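Local coordinates for protein Cfl (Pectobacterium brasiliense, PDB 7A9J) that acts as an ATP-dependent coronafacic acid ligase of the AMP-binding enzyme family, probably activating carboxylic acids through an acyl-adenylate, at residues Y433-L444 and Y487-P498. The protein carries 1 engineered substitution. Residues are numbered along the deposited sequence; the frame is centred on the assembly and turned at random.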
ATOM      1  N   TYR A 433     -25.200 -22.560   6.696  1.00 43.96           N
ATOM      2  CA  TYR A 433     -24.709 -21.889   5.486  1.00 41.41           C
ATOM      3  C   TYR A 433     -23.940 -20.619   5.817  1.00 41.58           C
ATOM      4  O   TYR A 433     -24.313 -19.847   6.712  1.00 40.33           O
ATOM      5  CB  TYR A 433     -25.866 -21.549   4.547  1.00 48.11           C
ATOM      6  CG  TYR A 433     -26.388 -22.760   3.820  1.00 66.20           C
ATOM      7  CD1 TYR A 433     -27.344 -23.583   4.387  1.00 73.79           C
ATOM      8  CD2 TYR A 433     -25.883 -23.097   2.569  1.00 72.50           C
ATOM      9  CE1 TYR A 433     -27.805 -24.718   3.709  1.00 74.11           C
ATOM     10  CE2 TYR A 433     -26.321 -24.211   1.890  1.00 83.71           C
ATOM     11  CZ  TYR A 433     -27.285 -25.022   2.461  1.00 87.14           C
ATOM     12  OH  TYR A 433     -27.708 -26.128   1.751  1.00 94.04           O
ATOM     13  N   PRO A 434     -22.855 -20.388   5.096  1.00 42.80           N
ATOM     14  CA  PRO A 434     -22.059 -19.180   5.342  1.00 46.74           C
ATOM     15  C   PRO A 434     -22.764 -17.939   4.806  1.00 38.47           C
ATOM     16  O   PRO A 434     -23.346 -17.956   3.716  1.00 41.08           O
ATOM     17  CB  PRO A 434     -20.759 -19.460   4.582  1.00 46.37           C
ATOM     18  CG  PRO A 434     -21.212 -20.290   3.427  1.00 45.19           C
ATOM     19  CD  PRO A 434     -22.305 -21.221   4.022  1.00 43.03           C
ATOM     20  N   VAL A 435     -22.740 -16.873   5.610  1.00 36.20           N
ATOM     21  CA  VAL A 435     -23.266 -15.562   5.235  1.00 40.28           C
ATOM     22  C   VAL A 435     -22.141 -14.533   5.362  1.00 33.83           C
ATOM     23  O   VAL A 435     -21.389 -14.532   6.340  1.00 35.44           O
ATOM     24  CB  VAL A 435     -24.480 -15.191   6.124  1.00 45.15           C
ATOM     25  CG1 VAL A 435     -24.981 -13.826   5.788  1.00 40.19           C
ATOM     26  CG2 VAL A 435     -25.642 -16.230   5.885  1.00 40.55           C
ATOM     27  N   TYR A 436     -22.045 -13.643   4.374  1.00 32.60           N
ATOM     28  CA  TYR A 436     -20.900 -12.741   4.320  1.00 33.17           C
ATOM     29  C   TYR A 436     -21.365 -11.321   4.540  1.00 33.83           C
ATOM     30  O   TYR A 436     -21.974 -10.739   3.625  1.00 33.34           O
ATOM     31  CB  TYR A 436     -20.232 -12.875   2.941  1.00 35.61           C
ATOM     32  CG  TYR A 436     -19.929 -14.304   2.594  1.00 33.14           C
ATOM     33  CD1 TYR A 436     -19.029 -15.031   3.349  1.00 31.45           C
ATOM     34  CD2 TYR A 436     -20.611 -14.948   1.557  1.00 34.70           C
ATOM     35  CE1 TYR A 436     -18.784 -16.393   3.058  1.00 33.95           C
ATOM     36  CE2 TYR A 436     -20.382 -16.262   1.252  1.00 34.61           C
ATOM     37  CZ  TYR A 436     -19.461 -16.983   2.015  1.00 36.86           C
ATOM     38  OH  TYR A 436     -19.231 -18.271   1.655  1.00 42.55           O
ATOM     39  N   PRO A 437     -21.001 -10.692   5.660  1.00 31.59           N
ATOM     40  CA  PRO A 437     -21.413  -9.303   5.913  1.00 35.38           C
ATOM     41  C   PRO A 437     -21.096  -8.345   4.778  1.00 33.61           C
ATOM     42  O   PRO A 437     -21.937  -7.515   4.443  1.00 35.94           O
ATOM     43  CB  PRO A 437     -20.646  -8.953   7.198  1.00 35.80           C
ATOM     44  CG  PRO A 437     -20.477 -10.271   7.851  1.00 35.72           C
ATOM     45  CD  PRO A 437     -20.215 -11.235   6.772  1.00 34.00           C
ATOM     46  N   ILE A 438     -19.892  -8.415   4.189  1.00 32.95           N
ATOM     47  CA  ILE A 438     -19.550  -7.454   3.153  1.00 38.19           C
ATOM     48  C   ILE A 438     -20.546  -7.525   1.998  1.00 33.75           C
ATOM     49  O   ILE A 438     -20.890  -6.484   1.398  1.00 37.83           O
ATOM     50  CB  ILE A 438     -18.089  -7.652   2.706  1.00 34.60           C
ATOM     51  CG1 ILE A 438     -17.656  -6.434   1.903  1.00 45.12           C
ATOM     52  CG2 ILE A 438     -17.895  -8.852   1.789  1.00 43.27           C
ATOM     53  CD1 ILE A 438     -16.217  -6.478   1.524  1.00 68.06           C
ATOM     54  N   GLU A 439     -21.072  -8.721   1.700  1.00 33.84           N
ATOM     55  CA  GLU A 439     -22.046  -8.833   0.620  1.00 35.72           C
ATOM     56  C   GLU A 439     -23.382  -8.182   1.009  1.00 38.50           C
ATOM     57  O   GLU A 439     -24.017  -7.496   0.190  1.00 40.79           O
ATOM     58  CB  GLU A 439     -22.237 -10.322   0.268  1.00 43.15           C
ATOM     59  CG  GLU A 439     -23.290 -10.631  -0.787  1.00 60.32           C
ATOM     60  CD  GLU A 439     -23.904 -12.047  -0.651  1.00 71.76           C
ATOM     61  OE1 GLU A 439     -23.198 -13.007  -0.264  1.00 61.00           O
ATOM     62  OE2 GLU A 439     -25.118 -12.203  -0.922  1.00 84.05           O
ATOM     63  N   ILE A 440     -23.817  -8.362   2.265  1.00 39.60           N
ATOM     64  CA  ILE A 440     -25.071  -7.751   2.691  1.00 36.80           C
ATOM     65  C   ILE A 440     -24.939  -6.239   2.739  1.00 39.96           C
ATOM     66  O   ILE A 440     -25.857  -5.514   2.327  1.00 39.39           O
ATOM     67  CB  ILE A 440     -25.508  -8.291   4.061  1.00 36.70           C
ATOM     68  CG1 ILE A 440     -25.677  -9.802   4.012  1.00 42.18           C
ATOM     69  CG2 ILE A 440     -26.826  -7.607   4.487  1.00 38.69           C
ATOM     70  CD1 ILE A 440     -25.892 -10.406   5.378  1.00 41.66           C
ATOM     71  N   GLU A 441     -23.820  -5.747   3.291  1.00 36.18           N
ATOM     72  CA  GLU A 441     -23.552  -4.306   3.337  1.00 43.88           C
ATOM     73  C   GLU A 441     -23.595  -3.699   1.950  1.00 45.20           C
ATOM     74  O   GLU A 441     -24.165  -2.616   1.752  1.00 42.23           O
ATOM     75  CB  GLU A 441     -22.179  -4.044   3.977  1.00 35.60           C
ATOM     76  CG  GLU A 441     -22.107  -4.341   5.480  1.00 38.82           C
ATOM     77  CD  GLU A 441     -20.690  -4.636   5.974  1.00 47.35           C
ATOM     78  OE1 GLU A 441     -19.675  -4.296   5.272  1.00 43.47           O
ATOM     79  OE2 GLU A 441     -20.578  -5.147   7.094  1.00 38.81           O
ATOM     80  N   ASN A 442     -23.011  -4.387   0.964  1.00 38.88           N
ATOM     81  CA  ASN A 442     -23.000  -3.831  -0.383  1.00 44.19           C
ATOM     82  C   ASN A 442     -24.410  -3.661  -0.924  1.00 50.07           C
ATOM     83  O   ASN A 442     -24.708  -2.669  -1.584  1.00 45.31           O
ATOM     84  CB  ASN A 442     -22.170  -4.696  -1.329  1.00 43.54           C
ATOM     85  CG  ASN A 442     -22.169  -4.146  -2.750  1.00 47.51           C
ATOM     86  OD1 ASN A 442     -21.597  -3.080  -3.026  1.00 48.32           O
ATOM     87  ND2 ASN A 442     -22.831  -4.857  -3.657  1.00 56.38           N
ATOM     88  N   THR A 443     -25.303  -4.599  -0.618  1.00 42.84           N
ATOM     89  CA  THR A 443     -26.689  -4.473  -1.050  1.00 54.26           C
ATOM     90  C   THR A 443     -27.378  -3.310  -0.347  1.00 46.35           C
ATOM     91  O   THR A 443     -28.079  -2.516  -0.979  1.00 49.70           O
ATOM     92  CB  THR A 443     -27.425  -5.787  -0.768  1.00 51.54           C
ATOM     93  OG1 THR A 443     -26.825  -6.821  -1.554  1.00 60.32           O
ATOM     94  CG2 THR A 443     -28.912  -5.649  -1.134  1.00 51.59           C
ATOM     95  N   LEU A 444     -27.199  -3.215   0.973  1.00 44.59           N
ATOM     96  CA  LEU A 444     -27.899  -2.210   1.770  1.00 48.19           C
ATOM     97  C   LEU A 444     -27.579  -0.806   1.299  1.00 55.02           C
ATOM     98  O   LEU A 444     -28.479   0.016   1.087  1.00 52.76           O
ATOM     99  CB  LEU A 444     -27.520  -2.368   3.246  1.00 45.40           C
ATOM    100  CG  LEU A 444     -28.158  -3.558   3.955  1.00 42.14           C
ATOM    101  CD1 LEU A 444     -27.478  -3.781   5.284  1.00 39.74           C
ATOM    102  CD2 LEU A 444     -29.668  -3.357   4.130  1.00 48.63           C
ATOM    103  N   TYR A 487     -37.009  -4.385   0.498  1.00 74.14           N
ATOM    104  CA  TYR A 487     -35.921  -4.210  -0.466  1.00 70.48           C
ATOM    105  C   TYR A 487     -34.997  -5.427  -0.501  1.00 75.60           C
ATOM    106  O   TYR A 487     -34.561  -5.854  -1.581  1.00 75.44           O
ATOM    107  CB  TYR A 487     -35.143  -2.931  -0.125  1.00 67.94           C
ATOM    108  CG  TYR A 487     -33.837  -2.742  -0.863  1.00 67.67           C
ATOM    109  CD1 TYR A 487     -33.802  -2.249  -2.161  1.00 67.59           C
ATOM    110  CD2 TYR A 487     -32.632  -3.045  -0.249  1.00 76.60           C
ATOM    111  CE1 TYR A 487     -32.581  -2.071  -2.830  1.00 71.63           C
ATOM    112  CE2 TYR A 487     -31.428  -2.875  -0.895  1.00 63.70           C
ATOM    113  CZ  TYR A 487     -31.399  -2.392  -2.177  1.00 75.83           C
ATOM    114  OH  TYR A 487     -30.173  -2.238  -2.790  1.00 68.48           O
ATOM    115  N   LEU A 488     -34.687  -6.005   0.668  1.00 68.81           N
ATOM    116  CA  LEU A 488     -33.822  -7.181   0.693  1.00 68.74           C
ATOM    117  C   LEU A 488     -34.521  -8.423   0.132  1.00 70.36           C
ATOM    118  O   LEU A 488     -33.863  -9.275  -0.474  1.00 71.19           O
ATOM    119  CB  LEU A 488     -33.323  -7.435   2.116  1.00 62.25           C
ATOM    120  CG  LEU A 488     -32.348  -6.397   2.676  1.00 47.71           C
ATOM    121  CD1 LEU A 488     -31.925  -6.790   4.069  1.00 47.94           C
ATOM    122  CD2 LEU A 488     -31.120  -6.296   1.824  1.00 50.24           C
ATOM    123  N   SER A 489     -35.838  -8.551   0.321  1.00 70.68           N
ATOM    124  CA  SER A 489     -36.575  -9.666  -0.276  1.00 71.52           C
ATOM    125  C   SER A 489     -36.368  -9.741  -1.785  1.00 81.98           C
ATOM    126  O   SER A 489     -36.283 -10.834  -2.359  1.00 77.51           O
ATOM    127  CB  SER A 489     -38.059  -9.517   0.034  1.00 71.80           C
ATOM    128  OG  SER A 489     -38.216  -9.015   1.352  1.00 72.88           O
ATOM    129  N   ASP A 490     -36.294  -8.589  -2.447  1.00 82.66           N
ATOM    130  CA  ASP A 490     -36.107  -8.560  -3.889  1.00 87.24           C
ATOM    131  C   ASP A 490     -34.656  -8.756  -4.309  1.00 88.15           C
ATOM    132  O   ASP A 490     -34.406  -9.021  -5.489  1.00 89.20           O
ATOM    133  CB  ASP A 490     -36.624  -7.233  -4.459  1.00 84.76           C
ATOM    134  CG  ASP A 490     -38.038  -6.883  -3.971  1.00104.65           C
ATOM    135  OD1 ASP A 490     -38.872  -7.799  -3.763  1.00 96.37           O
ATOM    136  OD2 ASP A 490     -38.315  -5.674  -3.799  1.00110.18           O
ATOM    137  N   ASN A 491     -33.691  -8.641  -3.392  1.00 86.85           N
ATOM    138  CA  ASN A 491     -32.292  -8.607  -3.796  1.00 79.43           C
ATOM    139  C   ASN A 491     -31.400  -9.658  -3.156  1.00 74.03           C
ATOM    140  O   ASN A 491     -30.317  -9.909  -3.690  1.00 69.97           O
ATOM    141  CB  ASN A 491     -31.683  -7.224  -3.512  1.00 77.53           C
ATOM    142  CG  ASN A 491     -32.271  -6.139  -4.388  1.00 78.22           C
ATOM    143  OD1 ASN A 491     -31.963  -6.045  -5.573  1.00 83.19           O
ATOM    144  ND2 ASN A 491     -33.117  -5.306  -3.802  1.00 76.77           N
ATOM    145  N   LEU A 492     -31.797 -10.262  -2.037  1.00 69.80           N
ATOM    146  CA  LEU A 492     -30.942 -11.215  -1.338  1.00 63.44           C
ATOM    147  C   LEU A 492     -31.745 -12.431  -0.916  1.00 61.21           C
ATOM    148  O   LEU A 492     -32.930 -12.324  -0.584  1.00 63.68           O
ATOM    149  CB  LEU A 492     -30.304 -10.610  -0.071  1.00 57.16           C
ATOM    150  CG  LEU A 492     -28.998  -9.869  -0.341  1.00 66.35           C
ATOM    151  CD1 LEU A 492     -28.409  -9.368   0.949  1.00 69.52           C
ATOM    152  CD2 LEU A 492     -27.993 -10.746  -1.083  1.00 68.26           C
ATOM    153  N   ALA A 493     -31.080 -13.580  -0.879  1.00 62.71           N
ATOM    154  CA  ALA A 493     -31.709 -14.758  -0.289  1.00 59.84           C
ATOM    155  C   ALA A 493     -32.144 -14.476   1.149  1.00 70.44           C
ATOM    156  O   ALA A 493     -31.494 -13.738   1.896  1.00 56.84           O
ATOM    157  CB  ALA A 493     -30.747 -15.947  -0.327  1.00 65.12           C
ATOM    158  N   HIS A 494     -33.253 -15.096   1.548  1.00 63.29           N
ATOM    159  CA  HIS A 494     -33.843 -14.786   2.840  1.00 59.93           C
ATOM    160  C   HIS A 494     -32.910 -15.131   3.997  1.00 51.11           C
ATOM    161  O   HIS A 494     -32.938 -14.461   5.047  1.00 52.78           O
ATOM    162  CB  HIS A 494     -35.185 -15.520   2.979  1.00 61.06           C
ATOM    163  CG  HIS A 494     -35.807 -15.384   4.337  1.00 85.73           C
ATOM    164  ND1 HIS A 494     -35.458 -16.191   5.403  1.00 78.44           N
ATOM    165  CD2 HIS A 494     -36.742 -14.523   4.809  1.00 81.39           C
ATOM    166  CE1 HIS A 494     -36.146 -15.828   6.472  1.00 82.34           C
ATOM    167  NE2 HIS A 494     -36.934 -14.821   6.138  1.00 91.32           N
ATOM    168  N   TYR A 495     -32.096 -16.186   3.865  1.00 56.61           N
ATOM    169  CA  TYR A 495     -31.298 -16.574   5.024  1.00 55.08           C
ATOM    170  C   TYR A 495     -30.188 -15.575   5.283  1.00 52.94           C
ATOM    171  O   TYR A 495     -29.620 -15.572   6.377  1.00 46.09           O
ATOM    172  CB  TYR A 495     -30.711 -17.978   4.854  1.00 57.23           C
ATOM    173  CG  TYR A 495     -29.619 -18.105   3.798  1.00 55.96           C
ATOM    174  CD1 TYR A 495     -28.265 -18.066   4.155  1.00 51.92           C
ATOM    175  CD2 TYR A 495     -29.929 -18.271   2.450  1.00 62.86           C
ATOM    176  CE1 TYR A 495     -27.279 -18.202   3.215  1.00 52.26           C
ATOM    177  CE2 TYR A 495     -28.932 -18.400   1.496  1.00 62.86           C
ATOM    178  CZ  TYR A 495     -27.596 -18.356   1.888  1.00 59.05           C
ATOM    179  OH  TYR A 495     -26.569 -18.474   0.967  1.00 61.20           O
ATOM    180  N   LYS A 496     -29.877 -14.734   4.302  1.00 50.54           N
ATOM    181  CA  LYS A 496     -28.874 -13.686   4.467  1.00 45.26           C
ATOM    182  C   LYS A 496     -29.445 -12.429   5.116  1.00 39.74           C
ATOM    183  O   LYS A 496     -28.679 -11.504   5.436  1.00 44.38           O
ATOM    184  CB  LYS A 496     -28.285 -13.335   3.097  1.00 49.19           C
ATOM    185  CG  LYS A 496     -27.648 -14.498   2.369  1.00 50.28           C
ATOM    186  CD  LYS A 496     -27.316 -14.057   0.946  1.00 60.46           C
ATOM    187  CE  LYS A 496     -26.663 -15.147   0.150  1.00 68.79           C
ATOM    188  NZ  LYS A 496     -26.366 -14.642  -1.225  1.00 60.47           N
ATOM    189  N   HIS A 497     -30.752 -12.374   5.304  1.00 42.69           N
ATOM    190  CA  HIS A 497     -31.412 -11.162   5.769  1.00 45.35           C
ATOM    191  C   HIS A 497     -31.090 -10.879   7.237  1.00 46.36           C
ATOM    192  O   HIS A 497     -31.189 -11.780   8.084  1.00 46.55           O
ATOM    193  CB  HIS A 497     -32.935 -11.296   5.648  1.00 53.88           C
ATOM    194  CG  HIS A 497     -33.479 -11.105   4.264  1.00 63.72           C
ATOM    195  ND1 HIS A 497     -32.753 -11.359   3.116  1.00 66.43           N
ATOM    196  CD2 HIS A 497     -34.690 -10.663   3.851  1.00 62.36           C
ATOM    197  CE1 HIS A 497     -33.495 -11.089   2.057  1.00 61.94           C
ATOM    198  NE2 HIS A 497     -34.675 -10.663   2.476  1.00 68.52           N
ATOM    199  N   PRO A 498     -30.844  -9.624   7.583  1.00 39.11           N
ATOM    200  CA  PRO A 498     -30.707  -9.263   8.996  1.00 38.43           C
ATOM    201  C   PRO A 498     -31.977  -9.632   9.741  1.00 42.75           C
ATOM    202  O   PRO A 498     -33.080  -9.574   9.192  1.00 43.41           O
ATOM    203  CB  PRO A 498     -30.481  -7.743   8.959  1.00 42.24           C
ATOM    204  CG  PRO A 498     -29.849  -7.484   7.586  1.00 42.71           C
ATOM    205  CD  PRO A 498     -30.490  -8.515   6.664  1.00 40.41           C
TER
HETATM  206  O   HOH W   1     -24.154 -19.993   1.690  1.00 54.78           O
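Leu444 and Leu488 meet through their CD2 methyls where two helices of the small C-terminal domain of an adenylate-forming enzyme cross at 117°, with the axes of the short segments 437-444 and 487-491 11.1 Å apart at closest approach. Thr443 CG2 adds to this apolar seam, touching Leu488 CD2 and Tyr487 CE2. Further along, Ile440 lies across Leu492 at about a right angle and sets its CG2 against Pro498; beneath, Val455 and Ile467 of the domain's sheet carry the layer on, so branched aliphatic side chains suit these places.

Aromatic contacts close the other end. Tyr433 turns its ring edge to the face of Tyr495 in an inclined edge-to-face pair, the ring centroids 5.9 Å apart and the planes at 54°. Val435 CG2 packs 3.6 Å from Tyr495 CD1, a methyl that sits beside the backbone N because CG1 is anti to it. A water links Tyr495 OH to Pro434 O.

Polar bonds pin the partly exposed flank. Lys496, its chain extended, crosses Glu439 at about a right angle and gives NZ to the syn lone pair of OE2 at 2.8 Å; length and opposite charge suit both residues to bridging. At the end near Leu444, a tyrosine is long enough to reach the helix backbone: Tyr487 OH donates to Thr443 O at 2.8 Å, with a C=O...donor angle of 146°.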